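Local coordinates for protein ribonucleoside-diphosphate reductase, alpha chain (Actinobacillus ureae ATCC 25976, PDB 6DQX) that probably reduces ribonucleoside diphosphates to deoxyribonucleotides as the catalytic subunit of a class Id ribonucleotide reductase, at residues A[61-66]-A[93-98]; A[74-79]-A[313-318]. All blocks are in the same frame, centred on the assembly; numbering follows the deposited sequence.

Contact 1 of 2, residues A[61-66]-A[93-98]. With MG (magnesium ion), chain E.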
ATOM      1  N   GLU A  61      23.318 -18.441 -26.444  1.00 18.05           N
ATOM      2  CA  GLU A  61      24.342 -17.516 -26.949  1.00 19.85           C
ATOM      3  C   GLU A  61      24.529 -16.334 -26.007  1.00 18.98           C
ATOM      4  O   GLU A  61      25.640 -15.851 -25.832  1.00 18.22           O
ATOM      5  CB  GLU A  61      23.991 -17.021 -28.365  1.00 21.17           C
ATOM      6  CG  GLU A  61      24.039 -18.109 -29.428  1.00 23.46           C
ATOM      7  CD  GLU A  61      25.449 -18.593 -29.770  1.00 26.23           C
ATOM      8  OE1 GLU A  61      26.449 -17.892 -29.469  1.00 30.55           O
ATOM      9  OE2 GLU A  61      25.558 -19.704 -30.335  1.00 27.65           O
ATOM     10  N   HIS A  62      23.436 -15.851 -25.420  1.00 19.14           N
ATOM     11  CA  HIS A  62      23.534 -14.710 -24.520  1.00 19.93           C
ATOM     12  C   HIS A  62      24.329 -15.100 -23.278  1.00 19.50           C
ATOM     13  O   HIS A  62      25.208 -14.358 -22.833  1.00 18.41           O
ATOM     14  CB  HIS A  62      22.165 -14.191 -24.104  1.00 21.54           C
ATOM     15  CG  HIS A  62      22.236 -12.901 -23.359  1.00 23.38           C
ATOM     16  ND1 HIS A  62      22.468 -11.693 -23.987  1.00 23.57           N
ATOM     17  CD2 HIS A  62      22.126 -12.629 -22.039  1.00 24.67           C
ATOM     18  CE1 HIS A  62      22.481 -10.733 -23.080  1.00 24.62           C
ATOM     19  NE2 HIS A  62      22.295 -11.276 -21.889  1.00 24.68           N
ATOM     20  N   ALA A  63      24.051 -16.294 -22.764  1.00 18.34           N
ATOM     21  CA  ALA A  63      24.810 -16.832 -21.622  1.00 18.36           C
ATOM     22  C   ALA A  63      26.306 -16.984 -21.946  1.00 18.81           C
ATOM     23  O   ALA A  63      27.150 -16.555 -21.172  1.00 18.43           O
ATOM     24  CB  ALA A  63      24.214 -18.149 -21.170  1.00 18.07           C
ATOM     25  N   GLU A  64      26.628 -17.567 -23.102  1.00 18.39           N
ATOM     26  CA  GLU A  64      28.026 -17.656 -23.528  1.00 20.04           C
ATOM     27  C   GLU A  64      28.686 -16.285 -23.566  1.00 20.15           C
ATOM     28  O   GLU A  64      29.805 -16.109 -23.081  1.00 22.79           O
ATOM     29  CB  GLU A  64      28.153 -18.311 -24.920  1.00 20.91           C
ATOM     30  CG  GLU A  64      29.586 -18.239 -25.465  1.00 21.76           C
ATOM     31  CD  GLU A  64      29.831 -19.105 -26.691  1.00 23.26           C
ATOM     32  OE1 GLU A  64      29.478 -20.312 -26.695  1.00 22.65           O
ATOM     33  OE2 GLU A  64      30.441 -18.574 -27.642  1.00 24.36           O
ATOM     34  N   HIS A  65      28.006 -15.319 -24.151  1.00 21.76           N
ATOM     35  CA  HIS A  65      28.560 -13.982 -24.264  1.00 24.78           C
ATOM     36  C   HIS A  65      28.874 -13.384 -22.884  1.00 24.05           C
ATOM     37  O   HIS A  65      29.961 -12.872 -22.678  1.00 22.83           O
ATOM     38  CB  HIS A  65      27.647 -13.060 -25.064  1.00 26.68           C
ATOM     39  CG  HIS A  65      28.270 -11.733 -25.329  1.00 30.82           C
ATOM     40  ND1 HIS A  65      29.324 -11.571 -26.206  1.00 32.23           N
ATOM     41  CD2 HIS A  65      28.040 -10.517 -24.782  1.00 32.78           C
ATOM     42  CE1 HIS A  65      29.695 -10.302 -26.207  1.00 32.61           C
ATOM     43  NE2 HIS A  65      28.930  -9.642 -25.355  1.00 33.19           N
ATOM     44  N   LYS A  66      27.953 -13.519 -21.936  1.00 23.34           N
ATOM     45  CA  LYS A  66      28.159 -12.996 -20.576  1.00 25.03           C
ATOM     46  C   LYS A  66      29.198 -13.745 -19.760  1.00 24.54           C
ATOM     47  O   LYS A  66      29.886 -13.131 -18.925  1.00 24.26           O
ATOM     48  CB  LYS A  66      26.826 -12.921 -19.811  1.00 26.87           C
ATOM     49  CG  LYS A  66      25.800 -12.004 -20.462  1.00 28.89           C
ATOM     50  CD  LYS A  66      26.260 -10.555 -20.426  1.00 32.79           C
ATOM     51  CE  LYS A  66      25.236  -9.636 -21.043  1.00 34.62           C
ATOM     52  NZ  LYS A  66      25.531  -8.239 -20.636  1.00 38.15           N
ATOM     53  N   SER A  93      10.846 -16.025 -19.998  1.00 17.64           N
ATOM     54  CA  SER A  93      10.168 -14.749 -20.332  1.00 18.12           C
ATOM     55  C   SER A  93      11.116 -13.580 -20.581  1.00 19.31           C
ATOM     56  O   SER A  93      10.897 -12.794 -21.532  1.00 20.41           O
ATOM     57  CB  SER A  93       9.141 -14.380 -19.267  1.00 18.19           C
ATOM     58  OG  SER A  93       8.100 -15.337 -19.238  1.00 18.67           O
ATOM     59  N   ASN A  94      12.147 -13.453 -19.738  1.00 18.26           N
ATOM     60  CA  ASN A  94      12.895 -12.214 -19.589  1.00 18.54           C
ATOM     61  C   ASN A  94      14.395 -12.286 -19.775  1.00 17.56           C
ATOM     62  O   ASN A  94      15.015 -11.245 -19.942  1.00 17.71           O
ATOM     63  CB  ASN A  94      12.612 -11.608 -18.187  1.00 20.65           C
ATOM     64  CG  ASN A  94      11.114 -11.501 -17.872  1.00 22.48           C
ATOM     65  OD1 ASN A  94      10.697 -11.744 -16.738  1.00 24.01           O
ATOM     66  ND2 ASN A  94      10.297 -11.149 -18.887  1.00 22.37           N
ATOM     67  N   PHE A  95      15.020 -13.466 -19.683  1.00 16.71           N
ATOM     68  CA  PHE A  95      16.489 -13.518 -19.739  1.00 17.35           C
ATOM     69  C   PHE A  95      17.053 -12.975 -21.053  1.00 18.10           C
ATOM     70  O   PHE A  95      16.616 -13.376 -22.132  1.00 17.30           O
ATOM     71  CB  PHE A  95      17.012 -14.951 -19.498  1.00 17.26           C
ATOM     72  CG  PHE A  95      18.515 -15.057 -19.521  1.00 16.86           C
ATOM     73  CD1 PHE A  95      19.278 -14.458 -18.539  1.00 17.37           C
ATOM     74  CD2 PHE A  95      19.173 -15.742 -20.538  1.00 17.21           C
ATOM     75  CE1 PHE A  95      20.671 -14.537 -18.560  1.00 17.20           C
ATOM     76  CE2 PHE A  95      20.567 -15.816 -20.572  1.00 16.68           C
ATOM     77  CZ  PHE A  95      21.310 -15.246 -19.576  1.00 17.42           C
ATOM     78  N   GLY A  96      18.043 -12.084 -20.960  1.00 18.87           N
ATOM     79  CA  GLY A  96      18.625 -11.453 -22.130  1.00 21.41           C
ATOM     80  C   GLY A  96      17.761 -10.380 -22.798  1.00 21.51           C
ATOM     81  O   GLY A  96      18.181  -9.805 -23.790  1.00 23.65           O
ATOM     82  N   LEU A  97      16.570 -10.109 -22.272  1.00 22.44           N
ATOM     83  CA  LEU A  97      15.661  -9.096 -22.820  1.00 23.28           C
ATOM     84  C   LEU A  97      15.540  -7.890 -21.875  1.00 25.60           C
ATOM     85  O   LEU A  97      15.924  -7.945 -20.706  1.00 22.73           O
ATOM     86  CB  LEU A  97      14.273  -9.697 -23.052  1.00 22.99           C
ATOM     87  CG  LEU A  97      14.160 -10.994 -23.855  1.00 22.98           C
ATOM     88  CD1 LEU A  97      12.714 -11.436 -23.963  1.00 23.45           C
ATOM     89  CD2 LEU A  97      14.782 -10.843 -25.232  1.00 23.83           C
ATOM     90  N   ASP A  98      14.986  -6.788 -22.384  1.00 27.70           N
ATOM     91  CA  ASP A  98      14.783  -5.591 -21.548  1.00 29.97           C
ATOM     92  C   ASP A  98      13.733  -5.773 -20.456  1.00 28.06           C
ATOM     93  O   ASP A  98      13.923  -5.319 -19.327  1.00 29.47           O
ATOM     94  CB  ASP A  98      14.400  -4.393 -22.427  1.00 34.48           C
ATOM     95  CG  ASP A  98      15.531  -3.952 -23.325  1.00 38.15           C
ATOM     96  OD1 ASP A  98      16.703  -4.270 -23.025  1.00 42.48           O
ATOM     97  OD2 ASP A  98      15.255  -3.268 -24.336  1.00 45.23           O
TER
HETATM   98 MG    MG E 604      29.619 -12.728 -28.426  1.00 38.14          MG
HETATM   99  O   HOH W   1      29.592 -14.562 -27.642  1.00 26.95           O
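His62 and Phe95 meet where helix 52-67 lies against the turn that follows helix 89-94; the imidazole and the phenyl ring contribute about equally, with Gly96 completing the contact. The CB of His62 leaves the helix in the direction of the turn, and with CG anti to the backbone N (chi1 -171°) the imidazole reaches across to the loop. CG, at the root of the ring, stays 4.1 Å from Gly96 CA. CD2 touches both partners: it lies 3.7 Å from Phe95 CZ, which sits in the imidazole plane at the ring's edge, and it also meets Gly96 CA. The edge of His62 is thereby directed at the face of Phe95, an edge-to-face pair with ring centroids 5.3 Å apart and planes at 83°. Farther out, NE2 comes within 3.7 Å of Gly96 CA, and CE1 meets the same atom less closely.

Gly96 thus covers one face of the imidazole in a CH-pi contact, its CA 3.8 Å from the ring centroid and 17° off the normal. Glycine suits this place twice over: it is the third residue of a type II turn from Asn94 to Leu97, with positive phi, and the absence of a side chain lets its CA lie directly over the imidazole. Phe95 also reaches Ala63, whose small side chain lets the phenyl edge come close to the helix; Ala63 CB is 4.4 Å from Phe95 CE2.

Three residues farther along the helix, His65 ND1 holds a magnesium ion at 2.5 Å, with a water as a second ligand. The turn is tied down from outside, Phe95 O by Arg55 of helix 52-67 and Gly96 N by Glu322. Helix 308-327 packs against both Ala63 and Phe95, so the phenyl ring is wedged between two helices.

Contact 2 of 2, residues A[74-79]-A[313-318]. With EDO (1,2-ethanediol), chain F.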
ATOM      1  N   ASP A  74      26.990 -23.958 -27.314  1.00 19.52           N
ATOM      2  CA  ASP A  74      26.723 -25.253 -27.938  1.00 21.13           C
ATOM      3  C   ASP A  74      26.566 -26.374 -26.900  1.00 19.63           C
ATOM      4  O   ASP A  74      25.737 -27.268 -27.087  1.00 18.49           O
ATOM      5  CB  ASP A  74      27.791 -25.615 -28.988  1.00 23.57           C
ATOM      6  CG  ASP A  74      27.686 -24.763 -30.251  1.00 25.21           C
ATOM      7  OD1 ASP A  74      26.625 -24.147 -30.520  1.00 28.15           O
ATOM      8  OD2 ASP A  74      28.691 -24.695 -30.972  1.00 29.09           O
ATOM      9  N   LYS A  75      27.308 -26.281 -25.803  1.00 20.07           N
ATOM     10  CA  LYS A  75      27.137 -27.241 -24.686  1.00 20.22           C
ATOM     11  C   LYS A  75      25.775 -27.078 -24.047  1.00 17.87           C
ATOM     12  O   LYS A  75      25.039 -28.046 -23.904  1.00 15.77           O
ATOM     13  CB  LYS A  75      28.222 -27.084 -23.634  1.00 23.86           C
ATOM     14  CG  LYS A  75      29.471 -27.894 -23.916  1.00 29.57           C
ATOM     15  CD  LYS A  75      30.414 -27.952 -22.716  1.00 31.70           C
ATOM     16  CE  LYS A  75      29.888 -28.833 -21.582  1.00 33.68           C
ATOM     17  NZ  LYS A  75      29.978 -30.310 -21.821  1.00 35.35           N
ATOM     18  N   PHE A  76      25.432 -25.833 -23.688  1.00 16.93           N
ATOM     19  CA  PHE A  76      24.111 -25.563 -23.122  1.00 16.07           C
ATOM     20  C   PHE A  76      22.989 -25.980 -24.079  1.00 15.76           C
ATOM     21  O   PHE A  76      22.017 -26.623 -23.672  1.00 15.37           O
ATOM     22  CB  PHE A  76      24.018 -24.082 -22.752  1.00 16.48           C
ATOM     23  CG  PHE A  76      22.723 -23.691 -22.118  1.00 17.15           C
ATOM     24  CD1 PHE A  76      21.663 -23.267 -22.900  1.00 17.57           C
ATOM     25  CD2 PHE A  76      22.595 -23.648 -20.734  1.00 17.53           C
ATOM     26  CE1 PHE A  76      20.462 -22.884 -22.323  1.00 18.07           C
ATOM     27  CE2 PHE A  76      21.406 -23.250 -20.149  1.00 17.47           C
ATOM     28  CZ  PHE A  76      20.344 -22.854 -20.942  1.00 17.53           C
ATOM     29  N   TYR A  77      23.131 -25.638 -25.363  1.00 16.12           N
ATOM     30  CA  TYR A  77      22.137 -26.000 -26.373  1.00 16.43           C
ATOM     31  C   TYR A  77      21.973 -27.522 -26.490  1.00 15.66           C
ATOM     32  O   TYR A  77      20.840 -28.031 -26.521  1.00 14.26           O
ATOM     33  CB  TYR A  77      22.505 -25.378 -27.731  1.00 17.27           C
ATOM     34  CG  TYR A  77      21.420 -25.492 -28.784  1.00 17.63           C
ATOM     35  CD1 TYR A  77      20.369 -24.572 -28.834  1.00 18.67           C
ATOM     36  CD2 TYR A  77      21.444 -26.506 -29.733  1.00 18.45           C
ATOM     37  CE1 TYR A  77      19.381 -24.670 -29.803  1.00 18.85           C
ATOM     38  CE2 TYR A  77      20.453 -26.611 -30.707  1.00 19.11           C
ATOM     39  CZ  TYR A  77      19.426 -25.681 -30.734  1.00 18.69           C
ATOM     40  OH  TYR A  77      18.442 -25.763 -31.690  1.00 19.88           O
ATOM     41  N   HIS A  78      23.093 -28.245 -26.474  1.00 15.69           N
ATOM     42  CA  HIS A  78      23.072 -29.709 -26.527  1.00 16.53           C
ATOM     43  C   HIS A  78      22.286 -30.308 -25.380  1.00 15.36           C
ATOM     44  O   HIS A  78      21.407 -31.158 -25.578  1.00 14.52           O
ATOM     45  CB  HIS A  78      24.492 -30.319 -26.572  1.00 17.77           C
ATOM     46  CG  HIS A  78      24.495 -31.818 -26.508  1.00 19.27           C
ATOM     47  ND1 HIS A  78      23.994 -32.606 -27.523  1.00 21.09           N
ATOM     48  CD2 HIS A  78      24.904 -32.673 -25.538  1.00 20.79           C
ATOM     49  CE1 HIS A  78      24.094 -33.881 -27.179  1.00 21.19           C
ATOM     50  NE2 HIS A  78      24.640 -33.947 -25.978  1.00 21.10           N
ATOM     51  N   TYR A  79      22.581 -29.856 -24.166  1.00 15.48           N
ATOM     52  CA  TYR A  79      21.849 -30.360 -23.026  1.00 15.17           C
ATOM     53  C   TYR A  79      20.362 -30.016 -23.057  1.00 14.37           C
ATOM     54  O   TYR A  79      19.513 -30.879 -22.708  1.00 14.53           O
ATOM     55  CB  TYR A  79      22.527 -29.929 -21.726  1.00 16.09           C
ATOM     56  CG  TYR A  79      23.919 -30.509 -21.531  1.00 16.86           C
ATOM     57  CD1 TYR A  79      24.226 -31.837 -21.888  1.00 18.19           C
ATOM     58  CD2 TYR A  79      24.929 -29.744 -20.952  1.00 18.34           C
ATOM     59  CE1 TYR A  79      25.497 -32.365 -21.682  1.00 19.39           C
ATOM     60  CE2 TYR A  79      26.198 -30.260 -20.748  1.00 18.36           C
ATOM     61  CZ  TYR A  79      26.483 -31.559 -21.109  1.00 19.47           C
ATOM     62  OH  TYR A  79      27.747 -32.058 -20.881  1.00 18.94           O
ATOM     63  N   THR A 313      24.597 -24.736 -13.457  1.00 12.24           N
ATOM     64  CA  THR A 313      25.070 -23.870 -12.374  1.00 12.76           C
ATOM     65  C   THR A 313      25.703 -22.556 -12.898  1.00 13.13           C
ATOM     66  O   THR A 313      25.363 -21.442 -12.429  1.00 11.77           O
ATOM     67  CB  THR A 313      26.045 -24.636 -11.463  1.00 12.84           C
ATOM     68  OG1 THR A 313      25.388 -25.820 -10.979  1.00 13.15           O
ATOM     69  CG2 THR A 313      26.524 -23.763 -10.310  1.00 13.00           C
ATOM     70  N   TYR A 314      26.590 -22.705 -13.888  1.00 13.51           N
ATOM     71  CA  TYR A 314      27.188 -21.568 -14.605  1.00 13.95           C
ATOM     72  C   TYR A 314      26.098 -20.678 -15.176  1.00 13.32           C
ATOM     73  O   TYR A 314      26.171 -19.454 -15.067  1.00 13.43           O
ATOM     74  CB  TYR A 314      28.078 -22.041 -15.740  1.00 14.93           C
ATOM     75  CG  TYR A 314      29.498 -22.400 -15.363  1.00 16.14           C
ATOM     76  CD1 TYR A 314      29.783 -23.233 -14.285  1.00 16.32           C
ATOM     77  CD2 TYR A 314      30.567 -21.909 -16.110  1.00 18.03           C
ATOM     78  CE1 TYR A 314      31.094 -23.578 -13.970  1.00 17.68           C
ATOM     79  CE2 TYR A 314      31.878 -22.237 -15.803  1.00 18.89           C
ATOM     80  CZ  TYR A 314      32.138 -23.073 -14.742  1.00 19.12           C
ATOM     81  OH  TYR A 314      33.439 -23.410 -14.467  1.00 20.09           O
ATOM     82  N   PHE A 315      25.056 -21.304 -15.726  1.00 13.46           N
ATOM     83  CA  PHE A 315      23.955 -20.547 -16.330  1.00 13.53           C
ATOM     84  C   PHE A 315      23.222 -19.728 -15.286  1.00 13.32           C
ATOM     85  O   PHE A 315      22.936 -18.544 -15.507  1.00 12.62           O
ATOM     86  CB  PHE A 315      22.976 -21.473 -17.060  1.00 13.75           C
ATOM     87  CG  PHE A 315      21.785 -20.768 -17.615  1.00 14.06           C
ATOM     88  CD1 PHE A 315      21.941 -19.928 -18.692  1.00 13.95           C
ATOM     89  CD2 PHE A 315      20.505 -20.953 -17.065  1.00 13.82           C
ATOM     90  CE1 PHE A 315      20.851 -19.263 -19.228  1.00 14.33           C
ATOM     91  CE2 PHE A 315      19.416 -20.303 -17.599  1.00 14.20           C
ATOM     92  CZ  PHE A 315      19.586 -19.474 -18.697  1.00 14.16           C
ATOM     93  N   LEU A 316      22.907 -20.351 -14.154  1.00 13.14           N
ATOM     94  CA  LEU A 316      22.216 -19.652 -13.073  1.00 12.68           C
ATOM     95  C   LEU A 316      23.048 -18.506 -12.496  1.00 12.95           C
ATOM     96  O   LEU A 316      22.512 -17.450 -12.147  1.00 12.41           O
ATOM     97  CB  LEU A 316      21.789 -20.636 -11.996  1.00 13.07           C
ATOM     98  CG  LEU A 316      20.653 -21.576 -12.441  1.00 12.95           C
ATOM     99  CD1 LEU A 316      20.262 -22.476 -11.303  1.00 13.62           C
ATOM    100  CD2 LEU A 316      19.423 -20.809 -12.940  1.00 13.70           C
ATOM    101  N   ASP A 317      24.368 -18.669 -12.465  1.00 13.19           N
ATOM    102  CA  ASP A 317      25.202 -17.556 -12.030  1.00 14.48           C
ATOM    103  C   ASP A 317      25.128 -16.366 -12.984  1.00 14.06           C
ATOM    104  O   ASP A 317      25.071 -15.240 -12.527  1.00 13.64           O
ATOM    105  CB  ASP A 317      26.638 -17.979 -11.813  1.00 14.71           C
ATOM    106  CG  ASP A 317      27.417 -16.969 -11.012  1.00 15.27           C
ATOM    107  OD1 ASP A 317      26.977 -16.637  -9.890  1.00 14.90           O
ATOM    108  OD2 ASP A 317      28.479 -16.501 -11.485  1.00 16.16           O
ATOM    109  N   VAL A 318      25.108 -16.596 -14.294  1.00 14.35           N
ATOM    110  CA  VAL A 318      24.944 -15.448 -15.223  1.00 15.99           C
ATOM    111  C   VAL A 318      23.554 -14.845 -15.182  1.00 15.46           C
ATOM    112  O   VAL A 318      23.399 -13.648 -15.402  1.00 15.48           O
ATOM    113  CB  VAL A 318      25.325 -15.766 -16.685  1.00 19.98           C
ATOM    114  CG1 VAL A 318      26.741 -16.197 -16.738  1.00 23.15           C
ATOM    115  CG2 VAL A 318      24.470 -16.812 -17.345  1.00 21.56           C
TER
HETATM  116  C1  EDO F 605      29.429 -13.720 -15.311  1.00 32.66           C
HETATM  117  O1  EDO F 605      28.163 -13.050 -15.404  1.00 35.43           O
HETATM  118  C2  EDO F 605      29.386 -14.878 -14.329  1.00 31.42           C
HETATM  119  O2  EDO F 605      28.755 -14.497 -13.112  1.00 29.62           O
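Helix-to-helix packing by a pair of phenylalanines joins helix 72-82, near the start of the modelled chain, to helix 308-327 of the ribonucleotide reductase barrel domain. Phe76 and Phe315 alone bridge the two segments, and both are buried. Each has its CG anti to the backbone N (chi1 -178° and 176°), which sends the rings out from their helices to meet between them, with Phe76 CA and Phe315 CA 8.4 Å apart. Phe76 brings CE2 over one face of the Phe315 ring, toward its rim, 3.6 Å from Phe315 CG; its CZ lies 4.0 Å from Phe315 CE1. The planes are inclined at 38° and the ring centroids are 4.7 Å apart, an inclined contact of the two rings. Flat, wholly apolar side chains suit such a site, since they fill the space between the helices without bringing in a polar atom. Ala60 and Ala63 of helix 52-67 border the pair, touching Phe76 and Phe315 respectively.

Polar groups work away from the rings. Asp317 is buried, but its carboxylate is met by Arg344 and Asn408 at OD1 and by Arg407 at OD2, which would favour the charged form. A 1,2-ethanediol, probably from the crystallisation liquor, adds a hydrogen bond from its O2 to Asp317 OD2 at 2.6 Å.

In the fold
Contacts 1 and 2 are 11 Å apart between centres and share one apolar layer, with helix 52-67 of contact 1 and helix 308-327 of contact 2 in direct touch. Phe315 belongs to both: its CE1 lies 3.7 Å from Phe95 CE2, in an edge-to-face pair, and its CD1 lies 3.8 Å from Ala63 CB. Val318 CG2 adds a further touch, 4.1 Å from Ala63 CB. The segments alternate along the chain, so 313-318 is brought back against early helices. The magnesium ion is bound by the solvent-exposed His65, about 14 Å from the side chain of Phe76, and the side chains of Phe315 and His65 are about 11 Å apart, so the metal site is separate from the ring cluster.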